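Local coordinates for terminase subunit UL89 protein (Human herpesvirus 5, PDB 3N4P) that probably cleaves viral DNA through its metal-dependent nuclease domain, as part of the terminase motor that packages the genome into capsids, at residues Tyr182-Phe195 against Asp255-Leu267. Residues are numbered along the deposited sequence; the frame is centred on the assembly and turned at random.
Sequences YLMGRDKALAVEQF and DDLIIAVIMATYL
Two helices crossing almost perpendicularly, each sending an aromatic knob into a hole of the other, join residues 182-195 and 255-267 of the terminase nuclease domain: Y266 sits among D187, L190, A191 and Q194, and F195 among I258, V261, I262 and T265. With the axes at 93° and 9.0 Å apart, the CA atoms of A191 and Y266 come within 5.6 Å, the small alanine side chain admitting the tyrosine. The A191 methyl lies over one face of the Y266 ring as a CH-pi contact, CB to CG 3.5 Å, while Q194 OE1 comes to the ring's edge. A second CH-pi contact is made by I262, whose CG1 lies over one face of F195, 3.6 Å from its CG; CG anti to the backbone N (chi1 -176°) extends that ring under I262 CG1, its CZ meeting I258 CD1. A water between the knobs, within hydrogen-bonding distance of A191 O (2.8 Å) and I262 O (3.1 Å), may link the backbones. Beyond A191, on the side of M184 and K188, the bent M263 chain (chi2 -56°) lays SD against A191 CB at 3.5 Å and carries its methyl to K188 CG and M184 SD. The Y182 hydroxyl donates to the anti side of D187 OD2 (2.6 Å), tying the loop that leads into the helix to D187. That helix lies in the region required for UL56 interaction and DNA packaging; M184 is near the magnesium site of D68 and E139, and helix 256-267 opens with predicted catalytic D256. Around the pair, A260 and M263 touch Y66 of strand 62-67, V261 and T265 strand 80-88, and I258 helix 221-229.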
ATOM      1  N   TYR B 182     -20.979   8.464 -23.793  1.00 72.49           N
ATOM      2  CA  TYR B 182     -20.800   7.016 -23.778  1.00 75.16           C
ATOM      3  C   TYR B 182     -22.116   6.409 -23.342  1.00 77.44           C
ATOM      4  O   TYR B 182     -22.829   6.959 -22.497  1.00 76.18           O
ATOM      5  CB  TYR B 182     -19.677   6.603 -22.816  1.00 72.94           C
ATOM      6  CG  TYR B 182     -19.627   5.088 -22.539  1.00 72.88           C
ATOM      7  CD1 TYR B 182     -20.200   4.557 -21.389  1.00 69.79           C
ATOM      8  CD2 TYR B 182     -19.059   4.218 -23.454  1.00 73.85           C
ATOM      9  CE1 TYR B 182     -20.201   3.171 -21.145  1.00 76.21           C
ATOM     10  CE2 TYR B 182     -19.072   2.824 -23.226  1.00 78.66           C
ATOM     11  CZ  TYR B 182     -19.627   2.330 -22.074  1.00 76.75           C
ATOM     12  OH  TYR B 182     -19.620   1.023 -21.858  1.00 76.39           O
ATOM     13  N   LEU B 183     -22.428   5.278 -23.946  1.00 82.10           N
ATOM     14  CA  LEU B 183     -23.665   4.570 -23.714  1.00 86.29           C
ATOM     15  C   LEU B 183     -23.376   3.199 -23.099  1.00 87.75           C
ATOM     16  O   LEU B 183     -22.586   2.418 -23.638  1.00 88.46           O
ATOM     17  CB  LEU B 183     -24.387   4.395 -25.044  1.00 90.74           C
ATOM     18  CG  LEU B 183     -25.647   5.238 -25.243  1.00 94.29           C
ATOM     19  CD1 LEU B 183     -25.960   5.458 -26.742  1.00 97.86           C
ATOM     20  CD2 LEU B 183     -26.837   4.582 -24.510  1.00 95.62           C
ATOM     21  N   MET B 184     -23.992   2.923 -21.955  1.00 88.45           N
ATOM     22  CA  MET B 184     -23.867   1.625 -21.343  1.00 90.40           C
ATOM     23  C   MET B 184     -24.790   0.736 -22.117  1.00 94.93           C
ATOM     24  O   MET B 184     -25.834   1.189 -22.613  1.00 99.00           O
ATOM     25  CB  MET B 184     -24.295   1.669 -19.895  1.00 89.40           C
ATOM     26  CG  MET B 184     -23.787   0.495 -19.123  1.00 92.26           C
ATOM     27  SD  MET B 184     -22.850   1.200 -17.772  1.00 96.51           S
ATOM     28  CE  MET B 184     -24.054   1.138 -16.433  1.00 95.41           C
ATOM     29  N   GLY B 185     -24.390  -0.505 -22.284  1.00 94.69           N
ATOM     30  CA  GLY B 185     -25.179  -1.431 -23.060  1.00 98.13           C
ATOM     31  C   GLY B 185     -24.592  -2.755 -22.704  1.00 97.22           C
ATOM     32  O   GLY B 185     -24.320  -3.029 -21.514  1.00 93.74           O
ATOM     33  N   ARG B 186     -24.336  -3.547 -23.737  1.00 99.95           N
ATOM     34  CA  ARG B 186     -23.785  -4.911 -23.553  1.00 99.77           C
ATOM     35  C   ARG B 186     -22.483  -4.868 -22.791  1.00 95.07           C
ATOM     36  O   ARG B 186     -22.116  -5.822 -22.140  1.00 94.98           O
ATOM     37  CB  ARG B 186     -23.553  -5.613 -24.908  1.00103.98           C
ATOM     38  CG  ARG B 186     -24.632  -6.578 -25.304  1.00109.39           C
ATOM     39  CD  ARG B 186     -26.038  -6.038 -25.091  1.00112.67           C
ATOM     40  NE  ARG B 186     -26.984  -7.117 -24.808  1.00116.58           N
ATOM     41  CZ  ARG B 186     -27.918  -7.565 -25.646  1.00121.39           C
ATOM     42  NH1 ARG B 186     -28.073  -7.021 -26.846  1.00125.32           N
ATOM     43  NH2 ARG B 186     -28.715  -8.556 -25.267  1.00124.02           N
ATOM     44  N   ASP B 187     -21.788  -3.741 -22.881  1.00 92.08           N
ATOM     45  CA  ASP B 187     -20.541  -3.541 -22.161  1.00 88.18           C
ATOM     46  C   ASP B 187     -20.564  -3.941 -20.673  1.00 84.39           C
ATOM     47  O   ASP B 187     -19.667  -4.610 -20.220  1.00 83.67           O
ATOM     48  CB  ASP B 187     -20.129  -2.069 -22.261  1.00 86.21           C
ATOM     49  CG  ASP B 187     -19.748  -1.689 -23.661  1.00 90.33           C
ATOM     50  OD1 ASP B 187     -19.365  -2.635 -24.409  1.00 94.30           O
ATOM     51  OD2 ASP B 187     -19.861  -0.487 -24.010  1.00 86.36           O
ATOM     52  N   LYS B 188     -21.574  -3.500 -19.928  1.00 82.07           N
ATOM     53  CA  LYS B 188     -21.583  -3.616 -18.472  1.00 77.59           C
ATOM     54  C   LYS B 188     -21.267  -5.054 -17.964  1.00 76.02           C
ATOM     55  O   LYS B 188     -20.567  -5.251 -16.965  1.00 72.53           O
ATOM     56  CB  LYS B 188     -22.933  -3.170 -17.925  1.00 77.43           C
ATOM     57  CG  LYS B 188     -22.832  -2.724 -16.517  1.00 76.39           C
ATOM     58  CD  LYS B 188     -24.050  -3.100 -15.686  1.00 81.77           C
ATOM     59  CE  LYS B 188     -24.265  -2.013 -14.582  1.00 79.71           C
ATOM     60  NZ  LYS B 188     -24.502  -2.624 -13.217  1.00 77.57           N
ATOM     61  N   ALA B 189     -21.776  -6.064 -18.635  1.00 78.41           N
ATOM     62  CA  ALA B 189     -21.488  -7.416 -18.133  1.00 77.48           C
ATOM     63  C   ALA B 189     -19.985  -7.721 -18.285  1.00 75.50           C
ATOM     64  O   ALA B 189     -19.337  -8.074 -17.330  1.00 71.84           O
ATOM     65  CB  ALA B 189     -22.335  -8.415 -18.785  1.00 82.04           C
ATOM     66  N   LEU B 190     -19.412  -7.491 -19.465  1.00 77.10           N
ATOM     67  CA  LEU B 190     -17.958  -7.719 -19.660  1.00 75.67           C
ATOM     68  C   LEU B 190     -17.101  -6.970 -18.616  1.00 69.35           C
ATOM     69  O   LEU B 190     -16.183  -7.545 -17.983  1.00 66.48           O
ATOM     70  CB  LEU B 190     -17.528  -7.282 -21.066  1.00 77.08           C
ATOM     71  CG  LEU B 190     -18.294  -7.843 -22.252  1.00 84.76           C
ATOM     72  CD1 LEU B 190     -17.620  -7.496 -23.598  1.00 86.33           C
ATOM     73  CD2 LEU B 190     -18.480  -9.351 -22.092  1.00 84.30           C
ATOM     74  N   ALA B 191     -17.411  -5.683 -18.468  1.00 64.34           N
ATOM     75  CA  ALA B 191     -16.761  -4.827 -17.476  1.00 61.81           C
ATOM     76  C   ALA B 191     -16.874  -5.352 -16.041  1.00 60.14           C
ATOM     77  O   ALA B 191     -15.866  -5.535 -15.379  1.00 58.91           O
ATOM     78  CB  ALA B 191     -17.231  -3.279 -17.612  1.00 57.76           C
ATOM     79  N   VAL B 192     -18.075  -5.702 -15.596  1.00 62.57           N
ATOM     80  CA  VAL B 192     -18.245  -6.228 -14.244  1.00 62.50           C
ATOM     81  C   VAL B 192     -17.415  -7.495 -14.065  1.00 65.09           C
ATOM     82  O   VAL B 192     -16.561  -7.606 -13.145  1.00 63.43           O
ATOM     83  CB  VAL B 192     -19.751  -6.413 -13.928  1.00 63.68           C
ATOM     84  CG1 VAL B 192     -19.972  -7.409 -12.801  1.00 65.81           C
ATOM     85  CG2 VAL B 192     -20.338  -5.052 -13.549  1.00 66.32           C
ATOM     86  N   GLU B 193     -17.640  -8.446 -14.966  1.00 67.97           N
ATOM     87  CA  GLU B 193     -16.931  -9.703 -14.926  1.00 70.69           C
ATOM     88  C   GLU B 193     -15.409  -9.546 -15.028  1.00 68.02           C
ATOM     89  O   GLU B 193     -14.685 -10.236 -14.344  1.00 67.72           O
ATOM     90  CB  GLU B 193     -17.482 -10.614 -16.017  1.00 74.86           C
ATOM     91  CG  GLU B 193     -16.776 -11.894 -16.116  1.00 84.69           C
ATOM     92  CD  GLU B 193     -17.307 -12.986 -15.174  1.00 93.49           C
ATOM     93  OE1 GLU B 193     -16.653 -13.272 -14.126  1.00 92.51           O
ATOM     94  OE2 GLU B 193     -18.376 -13.556 -15.499  1.00101.06           O
ATOM     95  N   GLN B 194     -14.921  -8.677 -15.895  1.00 67.37           N
ATOM     96  CA  GLN B 194     -13.483  -8.353 -15.922  1.00 67.33           C
ATOM     97  C   GLN B 194     -12.936  -7.709 -14.596  1.00 62.40           C
ATOM     98  O   GLN B 194     -11.841  -8.035 -14.126  1.00 59.39           O
ATOM     99  CB  GLN B 194     -13.137  -7.404 -17.110  1.00 68.81           C
ATOM    100  CG  GLN B 194     -11.638  -7.024 -17.077  1.00 72.47           C
ATOM    101  CD  GLN B 194     -11.232  -5.836 -17.913  1.00 79.70           C
ATOM    102  OE1 GLN B 194     -11.364  -4.656 -17.500  1.00 78.47           O
ATOM    103  NE2 GLN B 194     -10.682  -6.135 -19.078  1.00 82.04           N
ATOM    104  N   PHE B 195     -13.683  -6.771 -14.019  1.00 59.63           N
ATOM    105  CA  PHE B 195     -13.287  -6.217 -12.707  1.00 56.33           C
ATOM    106  C   PHE B 195     -13.124  -7.299 -11.610  1.00 57.15           C
ATOM    107  O   PHE B 195     -12.068  -7.427 -10.948  1.00 54.04           O
ATOM    108  CB  PHE B 195     -14.315  -5.220 -12.235  1.00 54.67           C
ATOM    109  CG  PHE B 195     -13.933  -4.572 -10.971  1.00 54.83           C
ATOM    110  CD1 PHE B 195     -12.995  -3.552 -10.976  1.00 50.82           C
ATOM    111  CD2 PHE B 195     -14.448  -5.019  -9.768  1.00 52.12           C
ATOM    112  CE1 PHE B 195     -12.609  -2.961  -9.788  1.00 50.91           C
ATOM    113  CE2 PHE B 195     -14.064  -4.375  -8.575  1.00 53.85           C
ATOM    114  CZ  PHE B 195     -13.145  -3.375  -8.614  1.00 48.09           C
ATOM    115  N   ASP B 255     -24.755   1.621  -5.673  1.00 77.19           N
ATOM    116  CA  ASP B 255     -23.658   0.999  -6.413  1.00 73.62           C
ATOM    117  C   ASP B 255     -22.963   1.976  -7.373  1.00 69.53           C
ATOM    118  O   ASP B 255     -22.182   1.588  -8.247  1.00 67.99           O
ATOM    119  CB  ASP B 255     -24.143  -0.286  -7.131  1.00 76.10           C
ATOM    120  CG  ASP B 255     -24.914  -0.002  -8.424  1.00 81.72           C
ATOM    121  OD1 ASP B 255     -25.926   0.754  -8.410  1.00 85.46           O
ATOM    122  OD2 ASP B 255     -24.511  -0.570  -9.471  1.00 85.68           O
ATOM    123  N   ASP B 256     -23.201   3.259  -7.167  1.00 66.07           N
ATOM    124  CA  ASP B 256     -22.770   4.236  -8.140  1.00 63.68           C
ATOM    125  C   ASP B 256     -21.273   4.460  -8.221  1.00 58.59           C
ATOM    126  O   ASP B 256     -20.763   4.644  -9.290  1.00 59.18           O
ATOM    127  CB  ASP B 256     -23.512   5.575  -7.917  1.00 65.64           C
ATOM    128  CG  ASP B 256     -25.025   5.397  -7.877  1.00 72.21           C
ATOM    129  OD1 ASP B 256     -25.711   5.991  -8.734  1.00 78.35           O
ATOM    130  OD2 ASP B 256     -25.528   4.630  -7.007  1.00 78.92           O
ATOM    131  N   LEU B 257     -20.564   4.512  -7.112  1.00 54.28           N
ATOM    132  CA  LEU B 257     -19.118   4.738  -7.202  1.00 50.64           C
ATOM    133  C   LEU B 257     -18.412   3.466  -7.793  1.00 49.00           C
ATOM    134  O   LEU B 257     -17.456   3.565  -8.562  1.00 48.54           O
ATOM    135  CB  LEU B 257     -18.539   5.021  -5.806  1.00 46.83           C
ATOM    136  CG  LEU B 257     -17.282   5.846  -5.536  1.00 51.52           C
ATOM    137  CD1 LEU B 257     -16.409   5.363  -4.375  1.00 47.74           C
ATOM    138  CD2 LEU B 257     -16.446   6.360  -6.726  1.00 53.69           C
ATOM    139  N   ILE B 258     -18.806   2.291  -7.335  1.00 46.53           N
ATOM    140  CA  ILE B 258     -18.148   1.102  -7.819  1.00 48.20           C
ATOM    141  C   ILE B 258     -18.262   0.908  -9.354  1.00 48.35           C
ATOM    142  O   ILE B 258     -17.276   0.602  -9.993  1.00 48.25           O
ATOM    143  CB  ILE B 258     -18.482  -0.176  -6.972  1.00 48.42           C
ATOM    144  CG1 ILE B 258     -17.689  -1.410  -7.428  1.00 51.80           C
ATOM    145  CG2 ILE B 258     -19.945  -0.570  -7.098  1.00 51.28           C
ATOM    146  CD1 ILE B 258     -16.163  -1.337  -7.225  1.00 51.36           C
ATOM    147  N   ILE B 259     -19.442   1.087  -9.931  1.00 50.64           N
ATOM    148  CA  ILE B 259     -19.598   1.009 -11.387  1.00 53.20           C
ATOM    149  C   ILE B 259     -18.663   2.007 -12.051  1.00 52.77           C
ATOM    150  O   ILE B 259     -18.062   1.710 -13.103  1.00 53.22           O
ATOM    151  CB  ILE B 259     -21.011   1.422 -11.827  1.00 58.00           C
ATOM    152  CG1 ILE B 259     -22.095   0.436 -11.358  1.00 61.54           C
ATOM    153  CG2 ILE B 259     -21.125   1.502 -13.414  1.00 58.74           C
ATOM    154  CD1 ILE B 259     -23.500   1.073 -11.676  1.00 69.30           C
ATOM    155  N   ALA B 260     -18.552   3.219 -11.471  1.00 48.66           N
ATOM    156  CA  ALA B 260     -17.654   4.170 -12.099  1.00 47.08           C
ATOM    157  C   ALA B 260     -16.216   3.662 -12.139  1.00 45.88           C
ATOM    158  O   ALA B 260     -15.519   3.875 -13.118  1.00 47.23           O
ATOM    159  CB  ALA B 260     -17.736   5.498 -11.458  1.00 44.05           C
ATOM    160  N   VAL B 261     -15.770   2.993 -11.091  1.00 44.26           N
ATOM    161  CA  VAL B 261     -14.438   2.426 -11.113  1.00 43.82           C
ATOM    162  C   VAL B 261     -14.402   1.254 -12.130  1.00 46.76           C
ATOM    163  O   VAL B 261     -13.506   1.134 -12.919  1.00 47.89           O
ATOM    164  CB  VAL B 261     -14.095   1.911  -9.674  1.00 43.57           C
ATOM    165  CG1 VAL B 261     -12.825   0.993  -9.642  1.00 34.92           C
ATOM    166  CG2 VAL B 261     -14.027   3.114  -8.718  1.00 37.93           C
ATOM    167  N   ILE B 262     -15.387   0.385 -12.094  1.00 48.25           N
ATOM    168  CA  ILE B 262     -15.431  -0.718 -13.037  1.00 52.87           C
ATOM    169  C   ILE B 262     -15.285  -0.204 -14.506  1.00 55.31           C
ATOM    170  O   ILE B 262     -14.542  -0.760 -15.282  1.00 57.00           O
ATOM    171  CB  ILE B 262     -16.712  -1.546 -12.795  1.00 54.26           C
ATOM    172  CG1 ILE B 262     -16.598  -2.256 -11.446  1.00 51.43           C
ATOM    173  CG2 ILE B 262     -16.949  -2.594 -13.905  1.00 58.41           C
ATOM    174  CD1 ILE B 262     -17.808  -2.994 -11.007  1.00 51.79           C
ATOM    175  N   MET B 263     -15.911   0.921 -14.832  1.00 55.21           N
ATOM    176  CA  MET B 263     -15.954   1.391 -16.197  1.00 56.51           C
ATOM    177  C   MET B 263     -14.699   2.169 -16.559  1.00 55.77           C
ATOM    178  O   MET B 263     -14.159   1.991 -17.638  1.00 57.06           O
ATOM    179  CB  MET B 263     -17.205   2.220 -16.445  1.00 57.24           C
ATOM    180  CG  MET B 263     -18.472   1.483 -16.292  1.00 58.96           C
ATOM    181  SD  MET B 263     -18.605  -0.038 -17.364  1.00 71.26           S
ATOM    182  CE  MET B 263     -20.040  -0.683 -16.508  1.00 69.77           C
ATOM    183  N   ALA B 264     -14.205   3.004 -15.667  1.00 52.60           N
ATOM    184  CA  ALA B 264     -12.937   3.644 -15.985  1.00 53.73           C
ATOM    185  C   ALA B 264     -11.879   2.567 -16.254  1.00 55.32           C
ATOM    186  O   ALA B 264     -11.109   2.689 -17.209  1.00 58.19           O
ATOM    187  CB  ALA B 264     -12.494   4.611 -14.878  1.00 48.67           C
ATOM    188  N   THR B 265     -11.828   1.529 -15.428  1.00 55.87           N
ATOM    189  CA  THR B 265     -10.811   0.483 -15.610  1.00 57.95           C
ATOM    190  C   THR B 265     -10.998  -0.244 -16.943  1.00 62.68           C
ATOM    191  O   THR B 265     -10.045  -0.420 -17.690  1.00 65.90           O
ATOM    192  CB  THR B 265     -10.751  -0.495 -14.393  1.00 57.37           C
ATOM    193  OG1 THR B 265     -12.009  -1.171 -14.222  1.00 57.04           O
ATOM    194  CG2 THR B 265     -10.481   0.289 -13.122  1.00 53.81           C
ATOM    195  N   TYR B 266     -12.234  -0.606 -17.257  1.00 64.10           N
ATOM    196  CA  TYR B 266     -12.616  -1.188 -18.517  1.00 67.82           C
ATOM    197  C   TYR B 266     -12.239  -0.356 -19.774  1.00 70.46           C
ATOM    198  O   TYR B 266     -11.736  -0.919 -20.773  1.00 70.66           O
ATOM    199  CB  TYR B 266     -14.117  -1.390 -18.488  1.00 69.21           C
ATOM    200  CG  TYR B 266     -14.691  -2.122 -19.662  1.00 76.39           C
ATOM    201  CD1 TYR B 266     -14.392  -3.488 -19.867  1.00 82.74           C
ATOM    202  CD2 TYR B 266     -15.568  -1.479 -20.549  1.00 80.70           C
ATOM    203  CE1 TYR B 266     -14.915  -4.190 -20.924  1.00 88.58           C
ATOM    204  CE2 TYR B 266     -16.126  -2.192 -21.624  1.00 88.89           C
ATOM    205  CZ  TYR B 266     -15.776  -3.546 -21.803  1.00 93.23           C
ATOM    206  OH  TYR B 266     -16.291  -4.288 -22.840  1.00103.02           O
ATOM    207  N   LEU B 267     -12.491   0.962 -19.767  1.00 68.12           N
ATOM    208  CA  LEU B 267     -12.195   1.685 -20.978  1.00 71.13           C
ATOM    209  C   LEU B 267     -10.705   1.978 -21.095  1.00 72.04           C
ATOM    210  O   LEU B 267     -10.285   2.512 -22.094  1.00 74.92           O
ATOM    211  CB  LEU B 267     -12.996   2.960 -21.118  1.00 70.46           C
ATOM    212  CG  LEU B 267     -14.475   3.204 -21.434  1.00 72.38           C
ATOM    213  CD1 LEU B 267     -15.276   2.047 -22.054  1.00 76.82           C
ATOM    214  CD2 LEU B 267     -15.159   3.774 -20.257  1.00 68.16           C
TER
HETATM  215  O   HOH W   1     -13.727  -3.744 -15.428  1.00 14.06           O